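Local coordinates for MaoC-like dehydratase (Phytophthora Capsici, PDB 3KH8), which probably catalyses the reversible hydration of 2-enoyl thioesters to 3-hydroxyacyl thioesters, as a hot dog-fold lyase of the MaoC-like, hydratase 2 family, at residues P203-Q206 / P207-N210; C253-G256 / V257-A261. All coordinates share one frame; numbering follows the deposited sequence.

Contact 1: residues P203-Q206 / P207-N210; sequences PKRQ and PDFN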
ATOM      1  N   PRO A 203     -32.573  -4.798  12.565  1.00 23.71           N
ATOM      2  CA  PRO A 203     -33.335  -5.309  13.711  1.00 24.12           C
ATOM      3  C   PRO A 203     -33.078  -4.504  14.979  1.00 24.53           C
ATOM      4  O   PRO A 203     -31.981  -3.984  15.170  1.00 24.48           O
ATOM      5  CB  PRO A 203     -32.818  -6.744  13.871  1.00 24.12           C
ATOM      6  CG  PRO A 203     -32.251  -7.103  12.534  1.00 23.69           C
ATOM      7  CD  PRO A 203     -31.669  -5.824  12.010  1.00 23.60           C
ATOM      8  N   LYS A 204     -34.096  -4.402  15.831  1.00 25.22           N
ATOM      9  CA  LYS A 204     -34.002  -3.622  17.066  1.00 25.68           C
ATOM     10  C   LYS A 204     -33.322  -4.401  18.190  1.00 25.61           C
ATOM     11  O   LYS A 204     -32.846  -3.821  19.168  1.00 25.89           O
ATOM     12  CB  LYS A 204     -35.389  -3.135  17.498  1.00 26.03           C
ATOM     13  CG  LYS A 204     -36.021  -2.119  16.539  1.00 27.40           C
ATOM     14  CD  LYS A 204     -35.168  -0.859  16.422  1.00 30.25           C
ATOM     15  CE  LYS A 204     -35.764   0.149  15.452  1.00 31.56           C
ATOM     16  NZ  LYS A 204     -34.952   1.401  15.428  1.00 32.59           N
ATOM     17  N   ARG A 205     -33.267  -5.717  18.032  1.00 25.44           N
ATOM     18  CA  ARG A 205     -32.596  -6.586  18.988  1.00 25.40           C
ATOM     19  C   ARG A 205     -31.086  -6.318  19.040  1.00 25.15           C
ATOM     20  O   ARG A 205     -30.520  -5.676  18.149  1.00 24.95           O
ATOM     21  CB  ARG A 205     -32.874  -8.056  18.647  1.00 25.50           C
ATOM     22  CG  ARG A 205     -32.388  -8.487  17.261  1.00 26.49           C
ATOM     23  CD  ARG A 205     -33.075  -9.769  16.806  1.00 27.24           C
ATOM     24  NE  ARG A 205     -32.501 -10.309  15.573  1.00 26.80           N
ATOM     25  CZ  ARG A 205     -31.394 -11.044  15.531  1.00 26.47           C
ATOM     26  NH1 ARG A 205     -30.744 -11.319  16.651  1.00 26.58           N
ATOM     27  NH2 ARG A 205     -30.935 -11.503  14.374  1.00 26.70           N
ATOM     28  N   GLN A 206     -30.451  -6.807  20.101  1.00 24.76           N
ATOM     29  CA  GLN A 206     -29.003  -6.750  20.255  1.00 24.60           C
ATOM     30  C   GLN A 206     -28.340  -7.443  19.059  1.00 23.70           C
ATOM     31  O   GLN A 206     -28.845  -8.466  18.588  1.00 23.22           O
ATOM     32  CB  GLN A 206     -28.622  -7.476  21.540  1.00 25.03           C
ATOM     33  CG  GLN A 206     -27.409  -6.944  22.265  1.00 27.40           C
ATOM     34  CD  GLN A 206     -27.264  -7.566  23.647  1.00 29.86           C
ATOM     35  OE1 GLN A 206     -28.239  -7.691  24.394  1.00 30.98           O
ATOM     36  NE2 GLN A 206     -26.045  -7.966  23.991  1.00 30.90           N
ATOM     37  N   PRO A 207     -27.210  -6.895  18.562  1.00 23.09           N
ATOM     38  CA  PRO A 207     -26.506  -7.596  17.481  1.00 22.77           C
ATOM     39  C   PRO A 207     -26.078  -9.000  17.906  1.00 22.46           C
ATOM     40  O   PRO A 207     -25.747  -9.220  19.072  1.00 22.31           O
ATOM     41  CB  PRO A 207     -25.274  -6.719  17.228  1.00 22.76           C
ATOM     42  CG  PRO A 207     -25.638  -5.372  17.760  1.00 23.06           C
ATOM     43  CD  PRO A 207     -26.546  -5.629  18.924  1.00 23.09           C
ATOM     44  N   ASP A 208     -26.106  -9.935  16.963  1.00 22.30           N
ATOM     45  CA  ASP A 208     -25.681 -11.307  17.215  1.00 22.28           C
ATOM     46  C   ASP A 208     -24.165 -11.405  17.334  1.00 22.12           C
ATOM     47  O   ASP A 208     -23.645 -12.164  18.151  1.00 22.00           O
ATOM     48  CB  ASP A 208     -26.192 -12.229  16.106  1.00 22.40           C
ATOM     49  CG  ASP A 208     -27.708 -12.321  16.080  1.00 22.97           C
ATOM     50  OD1 ASP A 208     -28.330 -12.245  17.163  1.00 23.13           O
ATOM     51  OD2 ASP A 208     -28.279 -12.468  14.981  1.00 23.62           O
ATOM     52  N   PHE A 209     -23.463 -10.623  16.519  1.00 21.79           N
ATOM     53  CA  PHE A 209     -22.004 -10.633  16.503  1.00 21.69           C
ATOM     54  C   PHE A 209     -21.468  -9.215  16.362  1.00 21.36           C
ATOM     55  O   PHE A 209     -22.106  -8.356  15.750  1.00 21.14           O
ATOM     56  CB  PHE A 209     -21.481 -11.519  15.361  1.00 21.81           C
ATOM     57  CG  PHE A 209     -21.999 -12.935  15.401  1.00 22.41           C
ATOM     58  CD1 PHE A 209     -21.481 -13.858  16.310  1.00 22.82           C
ATOM     59  CD2 PHE A 209     -23.006 -13.345  14.531  1.00 22.91           C
ATOM     60  CE1 PHE A 209     -21.962 -15.173  16.352  1.00 23.08           C
ATOM     61  CE2 PHE A 209     -23.493 -14.654  14.564  1.00 23.61           C
ATOM     62  CZ  PHE A 209     -22.968 -15.569  15.478  1.00 23.29           C
ATOM     63  N   ASN A 210     -20.300  -8.977  16.949  1.00 21.16           N
ATOM     64  CA  ASN A 210     -19.621  -7.693  16.849  1.00 20.98           C
ATOM     65  C   ASN A 210     -18.159  -7.898  16.500  1.00 20.59           C
ATOM     66  O   ASN A 210     -17.557  -8.902  16.878  1.00 20.69           O
ATOM     67  CB  ASN A 210     -19.726  -6.916  18.165  1.00 21.26           C
ATOM     68  CG  ASN A 210     -21.150  -6.518  18.501  1.00 22.22           C
ATOM     69  OD1 ASN A 210     -21.697  -5.573  17.927  1.00 23.34           O
ATOM     70  ND2 ASN A 210     -21.754  -7.234  19.443  1.00 22.77           N
TER
HETATM   71  O   HOH W   1     -28.903 -11.132  19.574  1.00 36.49           O
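In the loop that leads into strand 209-214 of the MaoC-like domain, Arg205 and Asp208 close a salt bridge across the two residues between them. The guanidinium meets the carboxylate end-on with two nitrogens, one to each oxygen: NH1 of Arg205 lies 2.6 Å from OD1 of Asp208, and NH2 of Arg205 lies 2.9 Å from OD2 of Asp208. Both oxygens are approached on their syn sides and sit close to the guanidinium plane, yet the two flat groups are turned 36° against each other, so the pair is twisted rather than coplanar. In Arg205, CG lies between the backbone N and the carbonyl carbon (chi1 60°), the chain runs extended to NE, and a turn about CD-NE (chi4 81°) brings NH1 and NH2 round to the carboxylate.

At the entry to the strand, a classic beta bulge sets two residues, Asp208 and Phe209, opposite the single Met295 of the antiparallel strand 290-297. Each charged group has a second partner at or just beyond the end of that strand: OD2 of Asp208 accepts from the backbone N of Gln297, and NH2 of Arg205 makes a further salt bridge with Glu298. A water bridges Gln206 and Asp208, donating to O of Gln206 at 2.8 Å and to OD1 of Asp208 at 2.7 Å. OD1 therefore receives hydrogen bonds from both the guanidinium and the water. Beside these polar groups, the ring of Pro207 packs on Arg294 and Trp296, and the indole NE1 of Trp296 donates to O of Arg205.

Contact 2: residues C253-G256 / V257-A261; sequences CSMG and VASRA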
ATOM      1  N   CYS A 253     -13.680   2.323   1.717  1.00 12.11           N
ATOM      2  CA  CYS A 253     -12.740   1.712   2.663  1.00 12.54           C
ATOM      3  C   CYS A 253     -13.498   1.224   3.909  1.00 12.43           C
ATOM      4  O   CYS A 253     -13.297   0.097   4.365  1.00 12.20           O
ATOM      5  CB  CYS A 253     -11.625   2.696   3.041  1.00 12.65           C
ATOM      6  SG  CYS A 253     -10.347   2.012   4.161  1.00 13.63           S
ATOM      7  N   SER A 254     -14.379   2.073   4.437  1.00 12.44           N
ATOM      8  CA  SER A 254     -15.288   1.683   5.526  1.00 12.63           C
ATOM      9  C   SER A 254     -16.110   0.452   5.152  1.00 12.33           C
ATOM     10  O   SER A 254     -16.315  -0.443   5.976  1.00 12.57           O
ATOM     11  CB  SER A 254     -16.229   2.840   5.889  1.00 12.35           C
ATOM     12  OG  SER A 254     -15.499   3.922   6.433  1.00 13.96           O
ATOM     13  N   MET A 255     -16.580   0.414   3.909  1.00 12.24           N
ATOM     14  CA  MET A 255     -17.317  -0.736   3.403  1.00 12.31           C
ATOM     15  C   MET A 255     -16.418  -1.975   3.392  1.00 12.11           C
ATOM     16  O   MET A 255     -16.875  -3.079   3.699  1.00 12.09           O
ATOM     17  CB  MET A 255     -17.871  -0.451   2.004  1.00 12.25           C
ATOM     18  CG  MET A 255     -18.851  -1.512   1.490  1.00 12.93           C
ATOM     19  SD  MET A 255     -19.484  -1.094  -0.138  1.00 13.59           S
ATOM     20  CE  MET A 255     -20.632  -2.439  -0.431  1.00 12.80           C
ATOM     21  N   GLY A 256     -15.145  -1.779   3.036  1.00 11.57           N
ATOM     22  CA  GLY A 256     -14.146  -2.846   3.088  1.00 11.57           C
ATOM     23  C   GLY A 256     -13.957  -3.393   4.491  1.00 11.21           C
ATOM     24  O   GLY A 256     -13.896  -4.609   4.687  1.00 11.36           O
ATOM     25  N   VAL A 257     -13.873  -2.489   5.467  1.00 11.19           N
ATOM     26  CA  VAL A 257     -13.708  -2.866   6.874  1.00 11.18           C
ATOM     27  C   VAL A 257     -14.896  -3.709   7.354  1.00 11.38           C
ATOM     28  O   VAL A 257     -14.704  -4.752   7.990  1.00 11.14           O
ATOM     29  CB  VAL A 257     -13.468  -1.625   7.779  1.00 11.14           C
ATOM     30  CG1 VAL A 257     -13.507  -1.993   9.258  1.00 11.05           C
ATOM     31  CG2 VAL A 257     -12.122  -0.983   7.444  1.00 11.40           C
ATOM     32  N   ALA A 258     -16.114  -3.271   7.032  1.00 11.45           N
ATOM     33  CA  ALA A 258     -17.313  -4.065   7.354  1.00 11.78           C
ATOM     34  C   ALA A 258     -17.288  -5.428   6.648  1.00 11.87           C
ATOM     35  O   ALA A 258     -17.593  -6.459   7.259  1.00 11.93           O
ATOM     36  CB  ALA A 258     -18.577  -3.295   7.005  1.00 11.54           C
ATOM     37  N   SER A 259     -16.899  -5.427   5.371  1.00 11.94           N
ATOM     38  CA  SER A 259     -16.800  -6.658   4.583  1.00 12.11           C
ATOM     39  C   SER A 259     -15.816  -7.666   5.181  1.00 12.35           C
ATOM     40  O   SER A 259     -16.063  -8.870   5.135  1.00 12.59           O
ATOM     41  CB  SER A 259     -16.425  -6.354   3.131  1.00 11.75           C
ATOM     42  OG  SER A 259     -17.420  -5.561   2.509  1.00 11.68           O
ATOM     43  N   ARG A 260     -14.708  -7.164   5.731  1.00 12.51           N
ATOM     44  CA  ARG A 260     -13.719  -7.998   6.410  1.00 12.72           C
ATOM     45  C   ARG A 260     -14.336  -8.717   7.607  1.00 13.24           C
ATOM     46  O   ARG A 260     -14.098  -9.909   7.808  1.00 13.15           O
ATOM     47  CB  ARG A 260     -12.531  -7.160   6.883  1.00 12.74           C
ATOM     48  CG  ARG A 260     -11.571  -6.706   5.783  1.00 12.41           C
ATOM     49  CD  ARG A 260     -10.533  -5.736   6.342  1.00 12.43           C
ATOM     50  NE  ARG A 260      -9.961  -6.239   7.589  1.00 11.51           N
ATOM     51  CZ  ARG A 260      -9.563  -5.480   8.602  1.00 12.54           C
ATOM     52  NH1 ARG A 260      -9.653  -4.156   8.536  1.00 12.84           N
ATOM     53  NH2 ARG A 260      -9.076  -6.054   9.691  1.00 12.59           N
ATOM     54  N   ALA A 261     -15.120  -7.985   8.398  1.00 13.32           N
ATOM     55  CA  ALA A 261     -15.795  -8.561   9.560  1.00 13.64           C
ATOM     56  C   ALA A 261     -16.794  -9.634   9.128  1.00 13.97           C
ATOM     57  O   ALA A 261     -16.859 -10.706   9.733  1.00 14.08           O
ATOM     58  CB  ALA A 261     -16.489  -7.474  10.369  1.00 13.54           C
TER
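Val257 meets Cys253 one turn back along helix 251-266: its backbone N donates to O of Cys253 at 2.9 Å, and its CG2 methyl rests against the same oxygen at 3.5 Å. That branch stands beside the backbone N, while CG1 is anti to it (chi1 171°), which turns CG2 back toward the preceding turn. Ala258 repeats the i to i-4 bond, its N lying 3.0 Å from O of Ser254, and its methyl group lies alongside O of Met255. At Ser259 the pattern gains a second donor. N of Ser259 is 2.9 Å from O of Met255, and OG of Ser259 donates to that carbonyl oxygen at 2.8 Å, from above the carbonyl plane and from the face opposite the N-H. With chi1 at -62°, OG is held beside its own backbone N and folds back over the helix, so the hydroxyl of this buried residue spends its proton within the helix. Arg260 gives its N to O of Gly256 at 2.9 Å and lays CG near the same oxygen, at 3.3 Å; its chain then bends at chi3, and the guanidinium forms a salt bridge with Glu68, a hydrogen bond to O of Ile66 and a cation-pi contact with Phe213. This is the central helix of a hot dog fold, lying against the curved antiparallel sheet: Met255 and Ser259 pack on Ile277 of strand 274-281, Val257 on Ile291, and Ala258 and Ala261 on Thr293 of strand 290-297, while Ser254 also reaches Ile316 and Val317 of strand 314-324.

Overall arrangement
Contact 1 lies at the surface and contact 2 is buried; their centres are about 18 Å apart and their nearest atoms about 6 Å apart, without touching. Both belong to the MaoC-like domain and follow one another along the chain, and strand 290-297 is their shared neighbour: 203-210 engages its Arg294-Gln297 portion, whereas 253-261 packs on Ile291 and Thr293. The chemistry follows the place. In contact 1 a loop entering an edge of the sheet is held by paired charges and a water. In contact 2, 253-261 relies on backbone bonds, one serine hydroxyl and small or apolar side chains, and the one charged residue among them, Arg260, turns to partners beyond the helix.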